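Local coordinates for protein putative transcriptional regulator (MarR/EmrR family) (Acinetobacter sp. ADP1, PDB 3NRV) that probably binds DNA as a two-subunit winged helix-turn-helix transcription factor of the MarR family, at residues Y32-W43 and L107-R118; E80-G88 and A97-L107. All coordinates share one frame; numbering follows the deposited sequence.

Contact 1 (Y32-W43 and L107-R118); sequences YTQKFGIGMTEW and LYEVASDFAIER
In this MarR-type fold, the end of helix 13-36, the turn after it and the start of helix 40-51 pack on helix 102-122, the long helix that follows the wing, and three aromatic rings, Tyr32, Phe36 and Phe114, cluster where they meet. The Phe114 ring sets its edge against the face of Tyr32, a T-shaped pair with centroids 5.2 Å apart and planes at 85°. Phe36 in turn directs its edge at the face of Phe114, offset and less upright at 63°. With CG anti to the backbone N (chi1 -176°), the Phe114 ring extends toward Tyr32 and Phe36. Over one of its faces lies the aliphatic part of Lys35, whose CD stands 3.6 Å from the Phe114 centroid in a CH-pi contact; CD of Arg118 covers the opposite face, while the guanidinium of Arg118 reaches Ser28 through NH2.

Phe36 is a knob in a hole formed by Leu107, Val110, Ala111 and Phe114, with Ala111 CB over the centre of one face of its ring, 3.8 Å from the centroid. Trp43 fills the next hole, among Tyr108, Ala111, Ser112 and Ala115. Its six-membered ring runs nearly parallel to Tyr108 but slid aside, so the two barely overlap. Ala111 thus serves both knobs. Nearer the start of helix 102-122, Ile38 CD1 and Leu107 CD2 meet tip to tip. Gln5 and Ile7 of the second subunit pack on Tyr108 and Ala115. Ala115 CB lies 3.5 Å from Trp43 CZ2 and 3.2 Å from Tyr32 OH.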
loop_
_atom_site.group_PDB
_atom_site.type_symbol
_atom_site.label_atom_id
_atom_site.label_comp_id
_atom_site.label_asym_id
_atom_site.label_seq_id
_atom_site.Cartn_x
_atom_site.Cartn_y
_atom_site.Cartn_z
ATOM N N TYR C 32 5.754 2.553 -12.758
ATOM C CA TYR C 32 6.019 3.985 -12.627
ATOM C C TYR C 32 7.486 4.302 -12.756
ATOM O O TYR C 32 7.856 5.333 -13.323
ATOM C CB TYR C 32 5.462 4.547 -11.304
ATOM C CG TYR C 32 3.962 4.713 -11.383
ATOM C CD1 TYR C 32 3.107 3.748 -10.879
ATOM C CD2 TYR C 32 3.403 5.821 -12.010
ATOM C CE1 TYR C 32 1.719 3.895 -10.977
ATOM C CE2 TYR C 32 2.024 5.974 -12.119
ATOM C CZ TYR C 32 1.195 5.011 -11.611
ATOM O OH TYR C 32 -0.166 5.156 -11.736
ATOM N N THR C 33 8.328 3.429 -12.225
ATOM C CA THR C 33 9.762 3.684 -12.311
ATOM C C THR C 33 10.234 3.651 -13.761
ATOM O O THR C 33 10.987 4.518 -14.192
ATOM C CB THR C 33 10.587 2.705 -11.464
ATOM O OG1 THR C 33 10.380 2.996 -10.076
ATOM C CG2 THR C 33 12.078 2.874 -11.773
ATOM N N GLN C 34 9.763 2.666 -14.514
ATOM C CA GLN C 34 10.195 2.508 -15.903
ATOM C C GLN C 34 9.590 3.555 -16.824
ATOM O O GLN C 34 10.209 3.959 -17.808
ATOM C CB GLN C 34 9.857 1.102 -16.411
ATOM C CG GLN C 34 10.745 0.032 -15.778
ATOM C CD GLN C 34 10.541 -1.344 -16.381
ATOM O OE1 GLN C 34 9.532 -1.605 -17.039
ATOM N NE2 GLN C 34 11.502 -2.241 -16.149
ATOM N N LYS C 35 8.375 3.992 -16.512
ATOM C CA LYS C 35 7.676 4.902 -17.388
ATOM C C LYS C 35 7.932 6.369 -17.053
ATOM O O LYS C 35 7.980 7.210 -17.951
ATOM C CB LYS C 35 6.184 4.603 -17.368
ATOM C CG LYS C 35 5.414 5.246 -18.481
ATOM C CD LYS C 35 4.166 4.444 -18.783
ATOM C CE LYS C 35 3.690 4.660 -20.215
ATOM N NZ LYS C 35 4.647 4.105 -21.223
ATOM N N PHE C 36 8.112 6.681 -15.772
ATOM C CA PHE C 36 8.111 8.078 -15.333
ATOM C C PHE C 36 9.276 8.409 -14.457
ATOM O O PHE C 36 9.431 9.549 -14.040
ATOM C CB PHE C 36 6.792 8.446 -14.601
ATOM C CG PHE C 36 5.614 8.447 -15.509
ATOM C CD1 PHE C 36 5.454 9.464 -16.436
ATOM C CD2 PHE C 36 4.708 7.406 -15.496
ATOM C CE1 PHE C 36 4.403 9.456 -17.311
ATOM C CE2 PHE C 36 3.659 7.383 -16.378
ATOM C CZ PHE C 36 3.500 8.417 -17.290
ATOM N N GLY C 37 10.083 7.408 -14.142
ATOM C CA GLY C 37 11.236 7.637 -13.300
ATOM C C GLY C 37 10.940 7.955 -11.843
ATOM O O GLY C 37 11.781 8.531 -11.166
ATOM N N ILE C 38 9.755 7.584 -11.351
ATOM C CA ILE C 38 9.447 7.763 -9.925
ATOM C C ILE C 38 8.921 6.447 -9.364
ATOM O O ILE C 38 8.430 5.615 -10.111
ATOM C CB ILE C 38 8.370 8.856 -9.716
ATOM C CG1 ILE C 38 7.132 8.535 -10.560
ATOM C CG2 ILE C 38 8.909 10.215 -10.105
ATOM C CD1 ILE C 38 5.917 9.382 -10.230
ATOM N N GLY C 39 9.025 6.250 -8.059
ATOM C CA GLY C 39 8.472 5.056 -7.436
ATOM C C GLY C 39 6.974 5.166 -7.199
ATOM O O GLY C 39 6.378 6.239 -7.372
HETATM N N MSE C 40 6.356 4.054 -6.804
HETATM C CA MSE C 40 4.914 4.009 -6.549
HETATM C C MSE C 40 4.540 4.956 -5.405
HETATM O O MSE C 40 3.526 5.656 -5.442
HETATM C CB MSE C 40 4.508 2.552 -6.206
HETATM C CG MSE C 40 3.085 2.387 -5.603
HETATM SE SE MSE C 40 1.833 3.127 -6.952
HETATM C CE MSE C 40 0.197 2.183 -6.464
ATOM N N THR C 41 5.364 4.985 -4.370
ATOM C CA THR C 41 5.049 5.833 -3.225
ATOM C C THR C 41 5.162 7.320 -3.566
ATOM O O THR C 41 4.336 8.135 -3.146
ATOM C CB THR C 41 5.884 5.455 -1.994
ATOM O OG1 THR C 41 5.535 4.118 -1.604
ATOM C CG2 THR C 41 5.600 6.420 -0.840
ATOM N N GLU C 42 6.170 7.676 -4.353
ATOM C CA GLU C 42 6.230 9.032 -4.906
ATOM C C GLU C 42 4.947 9.387 -5.661
ATOM O O GLU C 42 4.374 10.469 -5.455
ATOM C CB GLU C 42 7.466 9.182 -5.806
ATOM C CG GLU C 42 8.738 9.212 -4.955
ATOM C CD GLU C 42 10.023 9.201 -5.762
ATOM O OE1 GLU C 42 10.106 8.487 -6.771
ATOM O OE2 GLU C 42 10.959 9.911 -5.367
ATOM N N TRP C 43 4.514 8.488 -6.542
ATOM C CA TRP C 43 3.269 8.690 -7.301
ATOM C C TRP C 43 2.045 8.862 -6.376
ATOM O O TRP C 43 1.229 9.749 -6.580
ATOM C CB TRP C 43 3.014 7.546 -8.317
ATOM C CG TRP C 43 1.616 7.611 -8.807
ATOM C CD1 TRP C 43 0.591 6.751 -8.527
ATOM C CD2 TRP C 43 1.048 8.680 -9.576
ATOM N NE1 TRP C 43 -0.577 7.208 -9.110
ATOM C CE2 TRP C 43 -0.323 8.383 -9.750
ATOM C CE3 TRP C 43 1.573 9.842 -10.142
ATOM C CZ2 TRP C 43 -1.169 9.213 -10.481
ATOM C CZ3 TRP C 43 0.724 10.662 -10.866
ATOM C CH2 TRP C 43 -0.629 10.342 -11.026
ATOM N N LEU C 107 4.093 16.501 -14.237
ATOM C CA LEU C 107 4.216 15.061 -14.007
ATOM C C LEU C 107 2.833 14.463 -13.742
ATOM O O LEU C 107 2.433 13.456 -14.355
ATOM C CB LEU C 107 5.172 14.783 -12.845
ATOM C CG LEU C 107 5.315 13.312 -12.430
ATOM C CD1 LEU C 107 5.702 12.446 -13.638
ATOM C CD2 LEU C 107 6.331 13.171 -11.314
ATOM N N TYR C 108 2.070 15.106 -12.863
ATOM C CA TYR C 108 0.747 14.586 -12.550
ATOM C C TYR C 108 -0.118 14.522 -13.804
ATOM O O TYR C 108 -0.836 13.550 -14.042
ATOM C CB TYR C 108 0.049 15.423 -11.472
ATOM C CG TYR C 108 -1.333 14.906 -11.199
ATOM C CD1 TYR C 108 -1.538 13.808 -10.372
ATOM C CD2 TYR C 108 -2.441 15.491 -11.812
ATOM C CE1 TYR C 108 -2.820 13.307 -10.149
ATOM C CE2 TYR C 108 -3.718 15.008 -11.595
ATOM C CZ TYR C 108 -3.906 13.924 -10.763
ATOM O OH TYR C 108 -5.185 13.467 -10.560
ATOM N N GLU C 109 -0.049 15.588 -14.594
ATOM C CA GLU C 109 -0.813 15.702 -15.825
ATOM C C GLU C 109 -0.512 14.507 -16.724
ATOM O O GLU C 109 -1.426 13.840 -17.186
ATOM C CB GLU C 109 -0.449 17.016 -16.529
ATOM C CG GLU C 109 -1.167 17.266 -17.856
ATOM C CD GLU C 109 -0.668 18.541 -18.553
ATOM O OE1 GLU C 109 0.173 19.274 -17.968
ATOM O OE2 GLU C 109 -1.113 18.809 -19.687
ATOM N N VAL C 110 0.767 14.213 -16.948
ATOM C CA VAL C 110 1.107 13.093 -17.820
ATOM C C VAL C 110 0.959 11.699 -17.183
ATOM O O VAL C 110 0.593 10.750 -17.870
ATOM C CB VAL C 110 2.503 13.262 -18.515
ATOM C CG1 VAL C 110 2.548 14.565 -19.327
ATOM C CG2 VAL C 110 3.650 13.203 -17.504
ATOM N N ALA C 111 1.244 11.557 -15.890
ATOM C CA ALA C 111 1.196 10.228 -15.266
ATOM C C ALA C 111 -0.221 9.817 -14.867
ATOM O O ALA C 111 -0.496 8.627 -14.692
ATOM C CB ALA C 111 2.126 10.148 -14.050
ATOM N N SER C 112 -1.122 10.787 -14.710
ATOM C CA SER C 112 -2.475 10.447 -14.273
ATOM C C SER C 112 -3.193 9.596 -15.329
ATOM O O SER C 112 -3.974 8.712 -14.993
ATOM C CB SER C 112 -3.281 11.698 -13.897
ATOM O OG SER C 112 -3.321 12.625 -14.958
ATOM N N ASP C 113 -2.894 9.822 -16.606
ATOM C CA ASP C 113 -3.480 8.992 -17.666
ATOM C C ASP C 113 -3.115 7.515 -17.505
ATOM O O ASP C 113 -3.937 6.624 -17.713
ATOM C CB ASP C 113 -3.004 9.473 -19.027
ATOM C CG ASP C 113 -3.303 10.932 -19.255
ATOM O OD1 ASP C 113 -4.444 11.340 -18.972
ATOM O OD2 ASP C 113 -2.402 11.667 -19.706
ATOM N N PHE C 114 -1.868 7.280 -17.139
ATOM C CA PHE C 114 -1.356 5.947 -16.892
ATOM C C PHE C 114 -2.035 5.330 -15.661
ATOM O O PHE C 114 -2.421 4.162 -15.684
ATOM C CB PHE C 114 0.149 6.060 -16.717
ATOM C CG PHE C 114 0.866 4.749 -16.545
ATOM C CD1 PHE C 114 0.965 3.843 -17.592
ATOM C CD2 PHE C 114 1.509 4.460 -15.353
ATOM C CE1 PHE C 114 1.674 2.647 -17.438
ATOM C CE2 PHE C 114 2.227 3.266 -15.197
ATOM C CZ PHE C 114 2.304 2.361 -16.244
ATOM N N ALA C 115 -2.203 6.121 -14.600
ATOM C CA ALA C 115 -2.907 5.669 -13.399
ATOM C C ALA C 115 -4.348 5.267 -13.739
ATOM O O ALA C 115 -4.869 4.255 -13.257
ATOM C CB ALA C 115 -2.899 6.777 -12.329
ATOM N N ILE C 116 -4.986 6.068 -14.577
ATOM C CA ILE C 116 -6.366 5.820 -14.961
ATOM C C ILE C 116 -6.486 4.528 -15.762
ATOM O O ILE C 116 -7.394 3.729 -15.527
ATOM C CB ILE C 116 -6.942 7.033 -15.741
ATOM C CG1 ILE C 116 -7.229 8.176 -14.767
ATOM C CG2 ILE C 116 -8.226 6.663 -16.480
ATOM C CD1 ILE C 116 -7.272 9.537 -15.444
ATOM N N GLU C 117 -5.551 4.309 -16.678
ATOM C CA GLU C 117 -5.537 3.067 -17.444
ATOM C C GLU C 117 -5.295 1.828 -16.584
ATOM O O GLU C 117 -5.937 0.800 -16.786
ATOM C CB GLU C 117 -4.562 3.148 -18.629
ATOM C CG GLU C 117 -5.120 3.995 -19.768
ATOM C CD GLU C 117 -6.585 3.675 -20.070
ATOM O OE1 GLU C 117 -6.869 2.551 -20.541
ATOM O OE2 GLU C 117 -7.456 4.548 -19.837
ATOM N N ARG C 118 -4.393 1.926 -15.609
ATOM C CA ARG C 118 -4.139 0.798 -14.718
ATOM C C ARG C 118 -5.353 0.450 -13.847
ATOM O O ARG C 118 -5.598 -0.722 -13.554
ATOM C CB ARG C 118 -2.884 1.046 -13.863
ATOM C CG ARG C 118 -1.578 1.078 -14.703
ATOM C CD ARG C 118 -0.347 1.356 -13.852
ATOM N NE ARG C 118 -0.111 0.300 -12.863
ATOM C CZ ARG C 118 0.489 -0.858 -13.140
ATOM N NH1 ARG C 118 0.894 -1.115 -14.375
ATOM N NH2 ARG C 118 0.664 -1.769 -12.195
#

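Contact 2 (E80-G88 and A97-L107)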
loop_
_atom_site.group_PDB
_atom_site.type_symbol
_atom_site.label_atom_id
_atom_site.label_comp_id
_atom_site.label_asym_id
_atom_site.label_seq_id
_atom_site.Cartn_x
_atom_site.Cartn_y
_atom_site.Cartn_z
ATOM N N GLU C 80 13.936 17.154 -3.396
ATOM C CA GLU C 80 15.242 17.053 -4.064
ATOM C C GLU C 80 15.080 16.913 -5.578
ATOM O O GLU C 80 15.898 17.422 -6.335
ATOM C CB GLU C 80 16.037 15.849 -3.542
ATOM C CG GLU C 80 16.533 15.995 -2.107
ATOM C CD GLU C 80 16.886 14.656 -1.449
ATOM O OE1 GLU C 80 17.062 13.643 -2.167
ATOM O OE2 GLU C 80 16.988 14.627 -0.202
ATOM N N LYS C 81 14.042 16.198 -6.007
ATOM C CA LYS C 81 13.782 15.997 -7.440
ATOM C C LYS C 81 13.030 17.166 -8.058
ATOM O O LYS C 81 12.745 17.171 -9.263
ATOM C CB LYS C 81 13.003 14.705 -7.669
ATOM C CG LYS C 81 13.797 13.441 -7.365
ATOM C CD LYS C 81 12.908 12.210 -7.493
ATOM C CE LYS C 81 13.608 10.963 -6.964
ATOM N NZ LYS C 81 12.977 9.738 -7.531
ATOM N N LYS C 82 12.693 18.141 -7.214
ATOM C CA LYS C 82 12.056 19.390 -7.627
ATOM C C LYS C 82 10.623 19.203 -8.104
ATOM O O LYS C 82 10.110 20.017 -8.892
ATOM C CB LYS C 82 12.898 20.128 -8.679
ATOM C CG LYS C 82 14.341 20.364 -8.248
ATOM C CD LYS C 82 15.032 21.358 -9.156
ATOM C CE LYS C 82 16.512 21.472 -8.818
ATOM N NZ LYS C 82 16.714 21.698 -7.359
ATOM N N TYR C 83 9.980 18.140 -7.619
ATOM C CA TYR C 83 8.551 17.917 -7.871
ATOM C C TYR C 83 7.613 18.601 -6.880
ATOM O O TYR C 83 6.431 18.843 -7.181
ATOM C CB TYR C 83 8.240 16.421 -7.859
ATOM C CG TYR C 83 8.810 15.687 -9.053
ATOM C CD1 TYR C 83 8.503 16.095 -10.342
ATOM C CD2 TYR C 83 9.639 14.594 -8.894
ATOM C CE1 TYR C 83 9.014 15.432 -11.448
ATOM C CE2 TYR C 83 10.157 13.912 -10.008
ATOM C CZ TYR C 83 9.832 14.342 -11.276
ATOM O OH TYR C 83 10.324 13.703 -12.387
ATOM N N ILE C 84 8.113 18.843 -5.674
ATOM C CA ILE C 84 7.314 19.500 -4.646
ATOM C C ILE C 84 8.120 20.611 -4.010
ATOM O O ILE C 84 9.340 20.671 -4.149
ATOM C CB ILE C 84 6.794 18.514 -3.536
ATOM C CG1 ILE C 84 7.941 17.999 -2.647
ATOM C CG2 ILE C 84 6.036 17.356 -4.153
ATOM C CD1 ILE C 84 8.261 18.924 -1.421
ATOM N N GLU C 85 7.427 21.501 -3.317
ATOM C CA GLU C 85 8.116 22.513 -2.530
ATOM C C GLU C 85 7.312 22.726 -1.254
ATOM O O GLU C 85 6.091 22.524 -1.234
ATOM C CB GLU C 85 8.211 23.826 -3.321
ATOM C CG GLU C 85 6.840 24.376 -3.654
ATOM C CD GLU C 85 6.870 25.555 -4.636
ATOM O OE1 GLU C 85 7.949 25.870 -5.194
ATOM O OE2 GLU C 85 5.799 26.162 -4.843
ATOM N N VAL C 86 8.001 23.111 -0.186
ATOM C CA VAL C 86 7.339 23.384 1.078
ATOM C C VAL C 86 6.800 24.797 1.016
ATOM O O VAL C 86 7.526 25.723 0.702
ATOM C CB VAL C 86 8.296 23.260 2.272
ATOM C CG1 VAL C 86 7.588 23.706 3.563
ATOM C CG2 VAL C 86 8.793 21.828 2.395
ATOM N N ASN C 87 5.517 24.950 1.288
ATOM C CA ASN C 87 4.901 26.265 1.291
ATOM C C ASN C 87 4.686 26.686 2.737
ATOM O O ASN C 87 3.856 26.116 3.435
ATOM C CB ASN C 87 3.574 26.235 0.539
ATOM C CG ASN C 87 2.929 27.602 0.444
ATOM O OD1 ASN C 87 3.320 28.536 1.147
ATOM N ND2 ASN C 87 1.928 27.727 -0.429
ATOM N N GLY C 88 5.459 27.671 3.178
ATOM C CA GLY C 88 5.447 28.077 4.573
ATOM C C GLY C 88 4.198 28.820 4.996
ATOM O O GLY C 88 3.831 28.801 6.174
ATOM N N ALA C 97 2.388 24.016 4.193
ATOM C CA ALA C 97 1.759 23.004 3.352
ATOM C C ALA C 97 2.773 22.497 2.331
ATOM O O ALA C 97 3.733 23.196 2.009
ATOM C CB ALA C 97 0.513 23.585 2.646
ATOM N N ILE C 98 2.570 21.280 1.834
ATOM C CA ILE C 98 3.408 20.761 0.751
ATOM C C ILE C 98 2.651 21.005 -0.562
ATOM O O ILE C 98 1.459 20.689 -0.656
ATOM C CB ILE C 98 3.660 19.255 0.920
ATOM C CG1 ILE C 98 4.240 18.939 2.318
ATOM C CG2 ILE C 98 4.557 18.705 -0.226
ATOM C CD1 ILE C 98 5.617 19.572 2.557
ATOM N N ASN C 99 3.324 21.573 -1.560
ATOM C CA ASN C 99 2.701 21.805 -2.870
ATOM C C ASN C 99 3.525 21.225 -4.017
ATOM O O ASN C 99 4.751 21.213 -3.965
ATOM C CB ASN C 99 2.552 23.303 -3.164
ATOM C CG ASN C 99 1.705 24.039 -2.147
ATOM O OD1 ASN C 99 0.750 23.506 -1.589
ATOM N ND2 ASN C 99 2.044 25.293 -1.926
ATOM N N LEU C 100 2.846 20.800 -5.079
ATOM C CA LEU C 100 3.539 20.435 -6.317
ATOM C C LEU C 100 4.213 21.672 -6.908
ATOM O O LEU C 100 3.664 22.763 -6.849
ATOM C CB LEU C 100 2.540 19.882 -7.340
ATOM C CG LEU C 100 1.855 18.566 -6.969
ATOM C CD1 LEU C 100 0.733 18.240 -7.941
ATOM C CD2 LEU C 100 2.896 17.456 -6.942
ATOM N N THR C 101 5.406 21.521 -7.455
ATOM C CA THR C 101 5.976 22.604 -8.252
ATOM C C THR C 101 5.276 22.569 -9.619
ATOM O O THR C 101 4.418 21.708 -9.862
ATOM C CB THR C 101 7.450 22.387 -8.478
ATOM O OG1 THR C 101 7.628 21.101 -9.088
ATOM C CG2 THR C 101 8.233 22.448 -7.138
ATOM N N GLU C 102 5.633 23.485 -10.514
ATOM C CA GLU C 102 5.104 23.414 -11.875
ATOM C C GLU C 102 5.484 22.080 -12.536
ATOM O O GLU C 102 4.673 21.474 -13.228
ATOM C CB GLU C 102 5.582 24.593 -12.736
ATOM C CG GLU C 102 4.779 24.761 -14.032
ATOM C CD GLU C 102 5.297 25.892 -14.925
ATOM O OE1 GLU C 102 4.483 26.489 -15.670
ATOM O OE2 GLU C 102 6.516 26.184 -14.884
HETATM N N MSE C 103 6.708 21.614 -12.308
HETATM C CA MSE C 103 7.108 20.310 -12.844
HETATM C C MSE C 103 6.331 19.146 -12.224
HETATM O O MSE C 103 6.004 18.181 -12.909
HETATM C CB MSE C 103 8.614 20.070 -12.715
HETATM C CG MSE C 103 9.055 18.761 -13.367
HETATM SE SE MSE C 103 10.999 18.568 -13.631
HETATM C CE MSE C 103 11.569 20.256 -12.873
ATOM N N GLY C 104 6.031 19.223 -10.929
ATOM C CA GLY C 104 5.230 18.184 -10.312
ATOM C C GLY C 104 3.810 18.175 -10.866
ATOM O O GLY C 104 3.208 17.118 -11.038
ATOM N N GLN C 105 3.265 19.353 -11.154
ATOM C CA GLN C 105 1.945 19.423 -11.782
ATOM C C GLN C 105 1.973 18.810 -13.195
ATOM O O GLN C 105 1.028 18.152 -13.609
ATOM C CB GLN C 105 1.443 20.878 -11.831
ATOM C CG GLN C 105 1.142 21.464 -10.449
ATOM C CD GLN C 105 0.759 22.940 -10.477
ATOM O OE1 GLN C 105 1.014 23.641 -11.448
ATOM N NE2 GLN C 105 0.161 23.416 -9.391
ATOM N N GLU C 106 3.049 19.053 -13.934
ATOM C CA GLU C 106 3.192 18.490 -15.296
ATOM C C GLU C 106 3.301 16.970 -15.198
ATOM O O GLU C 106 2.672 16.238 -15.957
ATOM C CB GLU C 106 4.448 19.026 -15.970
ATOM C CG GLU C 106 4.410 20.505 -16.325
ATOM C CD GLU C 106 5.799 21.025 -16.661
ATOM O OE1 GLU C 106 6.774 20.320 -16.371
ATOM O OE2 GLU C 106 5.929 22.141 -17.194
ATOM N N LEU C 107 4.093 16.501 -14.237
ATOM C CA LEU C 107 4.216 15.061 -14.007
ATOM C C LEU C 107 2.833 14.463 -13.742
ATOM O O LEU C 107 2.433 13.456 -14.355
ATOM C CB LEU C 107 5.172 14.783 -12.845
ATOM C CG LEU C 107 5.315 13.312 -12.430
ATOM C CD1 LEU C 107 5.702 12.446 -13.638
ATOM C CD2 LEU C 107 6.331 13.171 -11.314
#
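Strands 84-87 and 97-100 run antiparallel as the two-stranded hairpin of the winged helix, the wing, with Glu85-Asn99 and Asn87-Ala97 as hydrogen-bonded pairs and Val86-Ile98 as a non-hydrogen-bonded pair. Glu85 N reaches Asn99 O at 2.8 Å, and Asn99 N returns to Glu85 O. At the base the ladder passes into the start of helix 102-122: Thr101 N donates to Tyr83 O (2.9 Å) from above the carbonyl plane.

Thr101 is the N-cap. Its OG1, between backbone N and carbonyl carbon (chi1 56°), gives its proton to Lys82 O at 2.7 Å and accepts from Gly104 N at 3.1 Å. Lys82, with positive phi just after helix 68-80, closes that helix's end in a Schellman motif. Gly104 lets the backbone come close, its CA 3.4 Å from Tyr83 O. The Tyr83 ring lies across the first helical turns, Leu107 CD2 over its face at 3.7 Å from the centroid, and SE of the selenomethionine Met103 set obliquely, 5.2 Å from the same centroid, in a Met-aromatic contact. Ile98 CG2 touches Ile84 CD1, while Ile98 CD1 meets Val86 CG2 at the solvent-exposed margin; Leu49 of helix 40-51 and Val75 of helix 68-80 pack on Ile84 and Ile98.

Thr101 thus joins three elements: its backbone N holds the strand base, and its hydroxyl, donor and acceptor at once, caps helix 102-122 while bonding the turn after helix 68-80.

How the contacts relate
Contact 1 is the more buried, an apolar and aromatic junction with its centre about 11 Å from the centre of the chain and the second subunit against part of it. Contact 2 lies farther out, its centre about 16 Å from that of the chain, touches no other chain of the assembly and relies chiefly on backbone hydrogen bonds and a helix cap. Both use helix 102-122: its first turns belong to 80-88/97-107, the following ones to 32-43/107-118, and Leu107 serves each. Along the chain contact 2 is nested inside the loop closed by contact 1. They also meet directly, where Ile38 CG2 packs on Tyr83 CE2 at 3.9 Å and Glu42 OE2 forms a salt bridge with Lys81 NZ at 3.0 Å.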